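Local coordinates for protein cytosol aminopeptidase (Staphylococcus aureus subsp. aureus, PDB 3KZW) that probably acts as a metal-dependent leucyl aminopeptidase, hydrolysing the N-terminal amino acid from peptides, at residues S136-S139 with K140-L144; F503-P506 with T507-W511. All blocks are in the same frame, centred on the assembly; numbering follows the deposited sequence.

Interaction 1. Residues S136-S139 with K140-L144; sequences SFIS and KYDQL
S139 and D142 grip each other through both ends of the D142 carboxylate. The backbone N of S139 donates to D142 OD1 at 3.1 Å, with an N-H...O angle of 160°; it arrives on the syn side, 17° out of the carboxylate plane. The hydroxyl adds a weak bond from S139 OG to D142 OD2 at 2.9 Å. S139 OG also accepts the N-H of Y141 (Y141 N to S139 OG 3.1 Å), which meets the definition of an ST turn. With chi1 at 73°, OG sits between its own backbone N and carbonyl carbon, near both the Y141 N-H and the carboxylate. Beyond this buried serine the contact is looser. The closest approach of I138 and L144 is CD1 to CD1 at 3.7 Å, and both are partly exposed. On the solvent side, K140 CG stands 3.6 Å above the plane of the Y141 ring, displaced toward the ring's edge, and Y141 OH bonds to K104. R106 bridges the D142 carboxylate, by a salt bridge to OD2, and the F137 carbonyl. The loop joins strand 129-133 to helix 144-157, while F137 packs on strand 91-101 and stacks on W115 of helix 108-124.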
loop_
_atom_site.group_PDB
_atom_site.type_symbol
_atom_site.label_atom_id
_atom_site.label_comp_id
_atom_site.label_asym_id
_atom_site.label_seq_id
_atom_site.Cartn_x
_atom_site.Cartn_y
_atom_site.Cartn_z
ATOM N N SER A 136 -35.078 -33.146 33.660
ATOM C CA SER A 136 -33.852 -33.707 33.097
ATOM C C SER A 136 -32.790 -32.636 32.852
ATOM O O SER A 136 -31.629 -32.956 32.594
ATOM C CB SER A 136 -34.152 -34.468 31.799
ATOM O OG SER A 136 -34.599 -33.596 30.774
ATOM N N PHE A 137 -33.198 -31.370 32.930
ATOM C CA PHE A 137 -32.295 -30.237 32.723
ATOM C C PHE A 137 -31.779 -29.651 34.036
ATOM O O PHE A 137 -30.749 -28.974 34.056
ATOM C CB PHE A 137 -32.990 -29.147 31.905
ATOM C CG PHE A 137 -33.163 -29.494 30.453
ATOM C CD1 PHE A 137 -34.244 -30.260 30.030
ATOM C CD2 PHE A 137 -32.247 -29.052 29.508
ATOM C CE1 PHE A 137 -34.407 -30.585 28.695
ATOM C CE2 PHE A 137 -32.405 -29.371 28.165
ATOM C CZ PHE A 137 -33.489 -30.139 27.759
ATOM N N ILE A 138 -32.502 -29.920 35.121
ATOM C CA ILE A 138 -32.182 -29.388 36.442
ATOM C C ILE A 138 -31.433 -30.426 37.263
ATOM O O ILE A 138 -31.889 -31.561 37.418
ATOM C CB ILE A 138 -33.460 -28.952 37.193
ATOM C CG1 ILE A 138 -34.263 -27.958 36.345
ATOM C CG2 ILE A 138 -33.116 -28.358 38.565
ATOM C CD1 ILE A 138 -35.754 -27.951 36.642
ATOM N N SER A 139 -30.277 -30.030 37.784
ATOM C CA SER A 139 -29.469 -30.931 38.588
ATOM C C SER A 139 -29.372 -30.449 40.022
ATOM O O SER A 139 -29.777 -29.331 40.351
ATOM C CB SER A 139 -28.069 -31.089 37.986
ATOM O OG SER A 139 -27.292 -29.923 38.192
ATOM N N LYS A 140 -28.832 -31.319 40.867
ATOM C CA LYS A 140 -28.505 -31.006 42.251
ATOM C C LYS A 140 -27.447 -29.897 42.345
ATOM O O LYS A 140 -27.339 -29.223 43.369
ATOM C CB LYS A 140 -28.010 -32.279 42.952
ATOM C CG LYS A 140 -26.950 -33.057 42.154
ATOM C CD LYS A 140 -26.566 -34.395 42.781
ATOM C CE LYS A 140 -27.463 -35.530 42.314
ATOM N NZ LYS A 140 -26.802 -36.854 42.466
ATOM N N TYR A 141 -26.691 -29.704 41.262
ATOM C CA TYR A 141 -25.522 -28.815 41.251
ATOM C C TYR A 141 -25.829 -27.347 40.973
ATOM O O TYR A 141 -25.155 -26.459 41.497
ATOM C CB TYR A 141 -24.468 -29.324 40.260
ATOM C CG TYR A 141 -23.910 -30.676 40.637
ATOM C CD1 TYR A 141 -23.046 -30.815 41.726
ATOM C CD2 TYR A 141 -24.258 -31.817 39.920
ATOM C CE1 TYR A 141 -22.539 -32.057 42.089
ATOM C CE2 TYR A 141 -23.754 -33.066 40.275
ATOM C CZ TYR A 141 -22.895 -33.176 41.360
ATOM O OH TYR A 141 -22.393 -34.406 41.716
ATOM N N ASP A 142 -26.838 -27.094 40.151
ATOM C CA ASP A 142 -27.165 -25.727 39.762
ATOM C C ASP A 142 -28.445 -25.219 40.408
ATOM O O ASP A 142 -29.344 -25.996 40.736
ATOM C CB ASP A 142 -27.236 -25.591 38.238
ATOM C CG ASP A 142 -27.728 -26.854 37.563
ATOM O OD1 ASP A 142 -28.872 -27.284 37.838
ATOM O OD2 ASP A 142 -26.959 -27.421 36.756
ATOM N N GLN A 143 -28.497 -23.903 40.601
ATOM C CA GLN A 143 -29.688 -23.240 41.103
ATOM C C GLN A 143 -30.718 -23.170 39.982
ATOM O O GLN A 143 -30.368 -23.067 38.801
ATOM C CB GLN A 143 -29.352 -21.842 41.627
ATOM C CG GLN A 143 -30.415 -21.258 42.549
ATOM C CD GLN A 143 -29.931 -20.049 43.337
ATOM O OE1 GLN A 143 -29.972 -20.044 44.570
ATOM N NE2 GLN A 143 -29.472 -19.018 42.629
ATOM N N LEU A 144 -31.988 -23.241 40.371
ATOM C CA LEU A 144 -33.112 -23.267 39.442
ATOM C C LEU A 144 -33.162 -22.033 38.541
ATOM O O LEU A 144 -33.519 -22.134 37.366
ATOM C CB LEU A 144 -34.415 -23.398 40.233
ATOM C CG LEU A 144 -35.735 -23.678 39.514
ATOM C CD1 LEU A 144 -35.756 -25.076 38.921
ATOM C CD2 LEU A 144 -36.886 -23.491 40.489
#

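Interaction 2. Residues F503-P506 with T507-W511; sequences FMIP and TIVQW
M504 and I508 meet obliquely, one helical turn apart, with the methyl CE of M504 4.0 Å from CD1 of I508. Two successive bends in the methionine chain fold its end back toward the helix instead of letting it extend away. The second apolar pair, I505 and V509, also crosses at an angle, CG2 to CG2 at 4.1 Å. With CG1 of V509 anti to the backbone N (chi1 166°), CG2 falls beside that N, close to I505. The backbone i to i+4 bonds set the two pairs one turn apart: I508 N to M504 O is 2.9 Å and nearly straight (171°), V509 N to I505 O is 3.0 Å, and Q510 N to P506 O is 3.2 Å with its donor tilted 32° from the carbonyl plane. P506, in the first turn, lacks an N-H, but none of these bonds needs one from it. One carboxylate, that of E429, accepts M504 N through OE2 and is bonded to T507 OG1 through OE1. Around the helix, M504 and I508 touch F390 of strand 386-391, I505 and V509 pack on helix 308-322, and T507 reaches helix 414-426. The arrangement is the N-terminal first turn of an alpha helix, with M504 as N-cap, packed against a strand of the mixed sheet in the alpha/beta catalytic domain of the cytosol aminopeptidase family.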
loop_
_atom_site.group_PDB
_atom_site.type_symbol
_atom_site.label_atom_id
_atom_site.label_comp_id
_atom_site.label_asym_id
_atom_site.label_seq_id
_atom_site.Cartn_x
_atom_site.Cartn_y
_atom_site.Cartn_z
ATOM N N PHE A 503 -24.259 -7.051 22.613
ATOM C CA PHE A 503 -23.216 -7.159 23.631
ATOM C C PHE A 503 -23.366 -6.122 24.740
ATOM O O PHE A 503 -23.731 -4.973 24.482
ATOM C CB PHE A 503 -21.834 -7.043 22.981
ATOM C CG PHE A 503 -20.749 -7.755 23.735
ATOM C CD1 PHE A 503 -20.600 -9.135 23.628
ATOM C CD2 PHE A 503 -19.873 -7.046 24.551
ATOM C CE1 PHE A 503 -19.596 -9.799 24.327
ATOM C CE2 PHE A 503 -18.865 -7.702 25.255
ATOM C CZ PHE A 503 -18.725 -9.080 25.141
ATOM N N MET A 504 -23.081 -6.555 25.970
ATOM C CA MET A 504 -23.166 -5.729 27.186
ATOM C C MET A 504 -24.543 -5.722 27.852
ATOM O O MET A 504 -24.634 -5.540 29.066
ATOM C CB MET A 504 -22.675 -4.287 26.961
ATOM C CG MET A 504 -21.181 -4.143 26.672
ATOM S SD MET A 504 -20.092 -4.952 27.857
ATOM C CE MET A 504 -20.522 -4.098 29.380
ATOM N N ILE A 505 -25.604 -5.908 27.066
ATOM C CA ILE A 505 -26.973 -5.917 27.601
ATOM C C ILE A 505 -27.148 -6.922 28.752
ATOM O O ILE A 505 -27.648 -6.540 29.810
ATOM C CB ILE A 505 -28.055 -6.110 26.496
ATOM C CG1 ILE A 505 -27.982 -4.972 25.472
ATOM C CG2 ILE A 505 -29.457 -6.190 27.112
ATOM C CD1 ILE A 505 -28.807 -5.201 24.217
ATOM N N PRO A 506 -26.718 -8.193 28.567
ATOM C CA PRO A 506 -26.804 -9.140 29.687
ATOM C C PRO A 506 -26.033 -8.684 30.932
ATOM O O PRO A 506 -26.540 -8.826 32.046
ATOM C CB PRO A 506 -26.175 -10.416 29.119
ATOM C CG PRO A 506 -26.363 -10.308 27.658
ATOM C CD PRO A 506 -26.218 -8.852 27.345
ATOM N N THR A 507 -24.833 -8.139 30.733
ATOM C CA THR A 507 -23.978 -7.689 31.829
ATOM C C THR A 507 -24.588 -6.525 32.616
ATOM O O THR A 507 -24.671 -6.579 33.845
ATOM C CB THR A 507 -22.558 -7.317 31.325
ATOM O OG1 THR A 507 -21.927 -8.480 30.776
ATOM C CG2 THR A 507 -21.690 -6.770 32.459
ATOM N N ILE A 508 -25.023 -5.487 31.905
ATOM C CA ILE A 508 -25.552 -4.279 32.541
ATOM C C ILE A 508 -26.888 -4.537 33.239
ATOM O O ILE A 508 -27.114 -4.044 34.345
ATOM C CB ILE A 508 -25.655 -3.091 31.540
ATOM C CG1 ILE A 508 -24.293 -2.800 30.892
ATOM C CG2 ILE A 508 -26.217 -1.833 32.219
ATOM C CD1 ILE A 508 -23.165 -2.437 31.870
ATOM N N VAL A 509 -27.756 -5.317 32.599
ATOM C CA VAL A 509 -29.036 -5.705 33.195
ATOM C C VAL A 509 -28.814 -6.434 34.524
ATOM O O VAL A 509 -29.465 -6.122 35.530
ATOM C CB VAL A 509 -29.899 -6.559 32.221
ATOM C CG1 VAL A 509 -31.059 -7.242 32.948
ATOM C CG2 VAL A 509 -30.426 -5.694 31.088
ATOM N N GLN A 510 -27.883 -7.382 34.522
ATOM C CA GLN A 510 -27.522 -8.119 35.728
ATOM C C GLN A 510 -27.000 -7.184 36.824
ATOM O O GLN A 510 -27.333 -7.352 37.997
ATOM C CB GLN A 510 -26.495 -9.209 35.399
ATOM C CG GLN A 510 -26.145 -10.143 36.556
ATOM C CD GLN A 510 -27.352 -10.858 37.128
ATOM O OE1 GLN A 510 -27.581 -10.829 38.339
ATOM N NE2 GLN A 510 -28.138 -11.500 36.261
ATOM N N TRP A 511 -26.193 -6.202 36.423
ATOM C CA TRP A 511 -25.666 -5.193 37.338
ATOM C C TRP A 511 -26.775 -4.302 37.894
ATOM O O TRP A 511 -26.773 -3.965 39.081
ATOM C CB TRP A 511 -24.595 -4.343 36.648
ATOM C CG TRP A 511 -24.024 -3.277 37.536
ATOM C CD1 TRP A 511 -23.063 -3.434 38.492
ATOM C CD2 TRP A 511 -24.390 -1.892 37.557
ATOM N NE1 TRP A 511 -22.803 -2.231 39.104
ATOM C CE2 TRP A 511 -23.604 -1.268 38.551
ATOM C CE3 TRP A 511 -25.304 -1.116 36.831
ATOM C CZ2 TRP A 511 -23.704 0.100 38.841
ATOM C CZ3 TRP A 511 -25.405 0.245 37.120
ATOM C CH2 TRP A 511 -24.607 0.836 38.118
#

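How the interactions relate
From the N terminus, the chain first reaches interaction 1, in the N-terminal domain, where bonds from S139 to the D142 carboxylate close a turn between strand 129-133 and helix 144-157. It then runs through most of the catalytic domain before interaction 2 starts helix 505-512, close to the C terminus. Both contacts are local, and they follow in series: neither encloses nor crosses the other. The centres of interaction 1 and interaction 2 are about 24 Å apart, and the nearest atoms of interaction 1 and interaction 2 are about 9 Å apart, without touching. Interaction 1 lies at the surface and ties its loop to K104, R106 and helix 108-124; interaction 2 is buried, packing against strand 386-391 and helices 308-322 and 414-426.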